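Long-range contacts in endonuclease V (Bacillus subtilis, PDB 3GA2), which probably repairs deaminated DNA as a magnesium-dependent endonuclease, nicking the strand at the second phosphodiester bond 3' to a deoxyinosine: residues 111-116 against 136-141; 116-121 against 142-147. The protein carries 1 engineered substitution. All blocks are in the same frame, centred on the assembly; numbering follows the deposited sequence.

In the fold
From the N terminus the chain passes through helix 14-25, lays down strands 41-52, 55-66 and 72-81, forms helix 96-105 and returns to the sheet as strand 113-116, beside 41-52. Contact 1 closes the loop that leaves this strand, runs through helix 128-136 and returns as strand 140-144. Contact 2 closes a second loop of similar length, tying D116 and the loop that follows strand 113-116 to the end of strand 140-144 and the turn beyond it. Their segments alternate along the chain, so the two loops cross. They share D116, and F115 O to I143 N, a probable hydrogen bond, carries the pairing from one to the other toward the predicted magnesium site.

Contact 1 (111-116 against 136-141)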
# COMPACT_ATOMS: atom_id res chain seq x y z
N ASP A 111 -13.51 3.87 2.21
CA ASP A 111 -13.88 3.72 0.80
C ASP A 111 -12.68 3.37 -0.07
O ASP A 111 -12.83 2.81 -1.15
CB ASP A 111 -14.51 5.01 0.25
CG ASP A 111 -15.80 5.39 0.96
OD1 ASP A 111 -16.73 4.55 1.03
OD2 ASP A 111 -15.88 6.54 1.44
N VAL A 112 -11.48 3.73 0.40
CA VAL A 112 -10.24 3.46 -0.32
C VAL A 112 -9.07 3.36 0.65
O VAL A 112 -9.01 4.10 1.63
CB VAL A 112 -9.93 4.57 -1.36
CG1 VAL A 112 -9.79 5.91 -0.66
CG2 VAL A 112 -8.64 4.24 -2.11
N PHE A 113 -8.14 2.45 0.36
CA PHE A 113 -6.97 2.26 1.21
C PHE A 113 -5.68 2.58 0.46
O PHE A 113 -5.43 2.01 -0.60
CB PHE A 113 -6.87 0.80 1.69
CG PHE A 113 -7.91 0.41 2.70
CD1 PHE A 113 -7.54 0.14 4.02
CD2 PHE A 113 -9.23 0.23 2.32
CE1 PHE A 113 -8.48 -0.30 4.95
CE2 PHE A 113 -10.18 -0.22 3.24
CZ PHE A 113 -9.80 -0.48 4.56
N LEU A 114 -4.88 3.49 1.00
CA LEU A 114 -3.61 3.83 0.37
C LEU A 114 -2.52 3.12 1.17
O LEU A 114 -2.44 3.25 2.39
CB LEU A 114 -3.38 5.34 0.35
CG LEU A 114 -4.28 6.20 -0.55
CD1 LEU A 114 -5.56 6.56 0.18
CD2 LEU A 114 -3.53 7.48 -0.93
N PHE A 115 -1.68 2.37 0.48
CA PHE A 115 -0.62 1.61 1.12
C PHE A 115 0.78 2.16 0.94
O PHE A 115 1.12 2.65 -0.13
CB PHE A 115 -0.61 0.17 0.58
CG PHE A 115 -1.78 -0.65 0.99
CD1 PHE A 115 -3.03 -0.43 0.42
CD2 PHE A 115 -1.63 -1.65 1.94
CE1 PHE A 115 -4.12 -1.21 0.80
CE2 PHE A 115 -2.72 -2.44 2.32
CZ PHE A 115 -3.97 -2.22 1.75
N ASP A 116 1.57 2.08 2.01
CA ASP A 116 2.96 2.50 1.92
C ASP A 116 3.61 1.26 1.29
O ASP A 116 4.17 0.41 1.99
CB ASP A 116 3.55 2.77 3.30
CG ASP A 116 5.01 3.19 3.23
OD1 ASP A 116 5.58 3.62 4.26
OD2 ASP A 116 5.61 3.10 2.14
N LEU A 136 -9.65 -7.00 1.40
CA LEU A 136 -10.42 -5.84 1.84
C LEU A 136 -11.70 -5.59 1.04
O LEU A 136 -12.64 -4.99 1.55
CB LEU A 136 -9.55 -4.58 1.78
CG LEU A 136 -8.22 -4.57 2.55
CD1 LEU A 136 -7.48 -3.25 2.28
CD2 LEU A 136 -8.48 -4.74 4.04
N GLY A 137 -11.73 -6.06 -0.20
CA GLY A 137 -12.91 -5.84 -1.03
C GLY A 137 -13.14 -4.36 -1.28
O GLY A 137 -14.26 -3.92 -1.54
N LYS A 138 -12.07 -3.57 -1.20
CA LYS A 138 -12.17 -2.15 -1.42
C LYS A 138 -11.10 -1.66 -2.38
O LYS A 138 -10.10 -2.34 -2.61
CB LYS A 138 -12.02 -1.39 -0.09
CG LYS A 138 -13.14 -1.62 0.92
CD LYS A 138 -14.47 -1.03 0.45
CE LYS A 138 -15.49 -0.99 1.58
NZ LYS A 138 -16.74 -0.27 1.19
N PRO A 139 -11.32 -0.49 -2.99
CA PRO A 139 -10.31 0.03 -3.92
C PRO A 139 -9.04 0.33 -3.12
O PRO A 139 -9.11 0.81 -1.99
CB PRO A 139 -10.96 1.32 -4.43
CG PRO A 139 -12.43 1.02 -4.37
CD PRO A 139 -12.56 0.29 -3.05
N THR A 140 -7.88 0.03 -3.70
CA THR A 140 -6.62 0.30 -3.02
C THR A 140 -5.67 1.03 -3.96
O THR A 140 -5.82 0.96 -5.19
CB THR A 140 -5.93 -1.00 -2.52
OG1 THR A 140 -5.64 -1.86 -3.63
CG2 THR A 140 -6.83 -1.75 -1.53
N ILE A 141 -4.71 1.73 -3.38
CA ILE A 141 -3.72 2.49 -4.13
C ILE A 141 -2.34 2.22 -3.57
O ILE A 141 -2.16 2.10 -2.36
CB ILE A 141 -4.00 4.02 -4.04
CG1 ILE A 141 -5.36 4.34 -4.67
CG2 ILE A 141 -2.88 4.80 -4.76
CD1 ILE A 141 -5.84 5.77 -4.40
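F113 sits under the end of L136, and its side chain can be followed outward atom by atom. CB has two methyls, T140 CG2 and L136 CD1, on one side, each 4.1 Å away. At CG the leucine comes closest, with CD1 3.7 Å away. That methyl stands almost over the middle of the ring, 3.8 Å from the F113 centroid and 13° off the normal, a CH-pi contact. The ring's CD1 and CE1 stay under the same methyl, and on the other side CD2 and CE2 run obliquely past K138, CE2 lying 4.0 Å from K138 CB. With CG anti to the carbonyl carbon (chi1 -71°), the ring is brought beneath the leucine. The same L136 CD1 meets F115 quite differently, in plane at the ring edge, 3.7 Å from CZ. The two strands here are parallel neighbours joined through helix 128-136, the beta-alpha-beta crossover of an RNase H-like fold, and L136 is the helix's last residue. Three backbone bonds zip them together: F113 N to P139 O, I141 N to F113 O, and the nearly straight F115 N to I141 O (2.9 Å, 173°). On the opposite sheet face L114 and I141 lie side by side, L114 CG 4.1 Å from I141 CB, while V112 CG2 closes on I141 CD1 at 3.9 Å. T140 turns its OG1 to A129 O of the helix, and K138 NZ pairs with E109.

Contact 2 (116-121 against 142-147); sequences DGNGYL and GIAKTY
The N118 amide is met at its oxygen end by the A144 methyl, which lies to one side of the amide plane and past the oxygen, A144 CB 3.1 Å from N118 OD1. Two waters link the amide to T146 O, one donating to OD1 (2.8 Å), the other taking a weak bond from ND2. The D116 carboxylate is met by K145 slightly to one side of its plane and by a water slightly to the other. That water donates to D116 OD2 and accepts from K145 N. The lysine chain, extended beyond CG, crosses the aspartate at about a right angle and makes a salt bridge, K145 NZ to D116 OD1, of 3.1 Å. D116 lies beside D46 at the central parallel strands of the RNase H-like sheet, and both are predicted to bind magnesium. K145 NZ also pairs with D223 of helix 217-235; a methionine in its place would probably leave both carboxylates without their shared positive partner. The backbones of 116-119 and 142-145 run 128° apart, and a weak, bent bond links G117 N to I143 O (3.0 Å, 126°). G142 lets backbone 117-119 lie close, since any CB there would run into G119 N.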
# COMPACT_ATOMS: atom_id res chain seq x y z
N ASP A 116 1.57 2.08 2.01
CA ASP A 116 2.96 2.50 1.92
C ASP A 116 3.61 1.26 1.29
O ASP A 116 4.17 0.41 1.99
CB ASP A 116 3.55 2.77 3.30
CG ASP A 116 5.01 3.19 3.23
OD1 ASP A 116 5.58 3.62 4.26
OD2 ASP A 116 5.61 3.10 2.14
N GLY A 117 3.50 1.17 -0.04
CA GLY A 117 4.06 0.05 -0.78
C GLY A 117 3.50 -0.01 -2.20
O GLY A 117 2.58 0.73 -2.53
N ASN A 118 4.04 -0.89 -3.05
CA ASN A 118 3.57 -1.01 -4.42
C ASN A 118 2.28 -1.81 -4.60
O ASN A 118 1.88 -2.59 -3.74
CB ASN A 118 4.63 -1.66 -5.31
CG ASN A 118 5.83 -0.77 -5.54
OD1 ASN A 118 5.71 0.33 -6.08
ND2 ASN A 118 7.01 -1.25 -5.14
N GLY A 119 1.65 -1.59 -5.75
CA GLY A 119 0.44 -2.29 -6.10
C GLY A 119 0.70 -2.95 -7.45
O GLY A 119 1.45 -3.93 -7.53
N TYR A 120 0.11 -2.40 -8.50
CA TYR A 120 0.26 -2.92 -9.85
C TYR A 120 1.71 -2.79 -10.35
O TYR A 120 2.15 -3.56 -11.20
CB TYR A 120 -0.69 -2.16 -10.79
CG TYR A 120 -1.00 -2.86 -12.09
CD1 TYR A 120 -1.72 -4.06 -12.10
CD2 TYR A 120 -0.57 -2.34 -13.31
CE1 TYR A 120 -2.02 -4.71 -13.29
CE2 TYR A 120 -0.86 -2.99 -14.51
CZ TYR A 120 -1.58 -4.17 -14.49
OH TYR A 120 -1.86 -4.83 -15.67
N LEU A 121 2.44 -1.82 -9.82
CA LEU A 121 3.84 -1.63 -10.21
C LEU A 121 4.65 -2.69 -9.47
O LEU A 121 5.25 -2.43 -8.43
CB LEU A 121 4.30 -0.24 -9.81
CG LEU A 121 5.75 0.19 -10.03
CD1 LEU A 121 6.13 0.22 -11.52
CD2 LEU A 121 5.90 1.56 -9.42
N GLY A 142 -1.36 2.12 -4.46
CA GLY A 142 0.00 1.87 -4.04
C GLY A 142 0.83 3.15 -4.06
O GLY A 142 0.86 3.85 -5.07
N ILE A 143 1.48 3.44 -2.94
CA ILE A 143 2.33 4.63 -2.81
C ILE A 143 3.71 4.12 -2.34
O ILE A 143 3.91 3.89 -1.15
CB ILE A 143 1.78 5.60 -1.74
CG1 ILE A 143 0.37 6.07 -2.11
CG2 ILE A 143 2.72 6.80 -1.61
CD1 ILE A 143 0.30 6.94 -3.37
N ALA A 144 4.64 3.95 -3.27
CA ALA A 144 5.98 3.46 -2.93
C ALA A 144 7.04 4.58 -2.81
O ALA A 144 7.07 5.50 -3.63
CB ALA A 144 6.43 2.43 -3.97
N LYS A 145 7.90 4.48 -1.80
CA LYS A 145 8.95 5.48 -1.57
C LYS A 145 10.19 5.19 -2.41
O LYS A 145 11.04 6.06 -2.59
CB LYS A 145 9.37 5.49 -0.10
CG LYS A 145 8.27 5.81 0.89
CD LYS A 145 8.74 5.53 2.32
CE LYS A 145 7.63 5.71 3.32
NZ LYS A 145 8.08 5.40 4.71
N THR A 146 10.31 3.96 -2.89
CA THR A 146 11.46 3.58 -3.69
C THR A 146 11.00 2.92 -4.98
O THR A 146 9.95 2.27 -5.03
CB THR A 146 12.38 2.59 -2.94
OG1 THR A 146 11.68 1.37 -2.71
CG2 THR A 146 12.82 3.18 -1.61
N TYR A 147 11.81 3.08 -6.02
CA TYR A 147 11.49 2.53 -7.33
C TYR A 147 11.92 1.09 -7.52
O TYR A 147 13.08 0.74 -7.33
CB TYR A 147 12.12 3.39 -8.42
CG TYR A 147 11.86 2.87 -9.82
CD1 TYR A 147 10.57 2.88 -10.36
CD2 TYR A 147 12.90 2.39 -10.61
CE1 TYR A 147 10.33 2.43 -11.65
CE2 TYR A 147 12.67 1.93 -11.91
CZ TYR A 147 11.38 1.95 -12.42
OH TYR A 147 11.16 1.52 -13.70
O HOH W 1 7.24 2.08 0.09
O HOH W 2 8.19 1.13 -7.12
O HOH W 3 9.39 -0.55 -3.96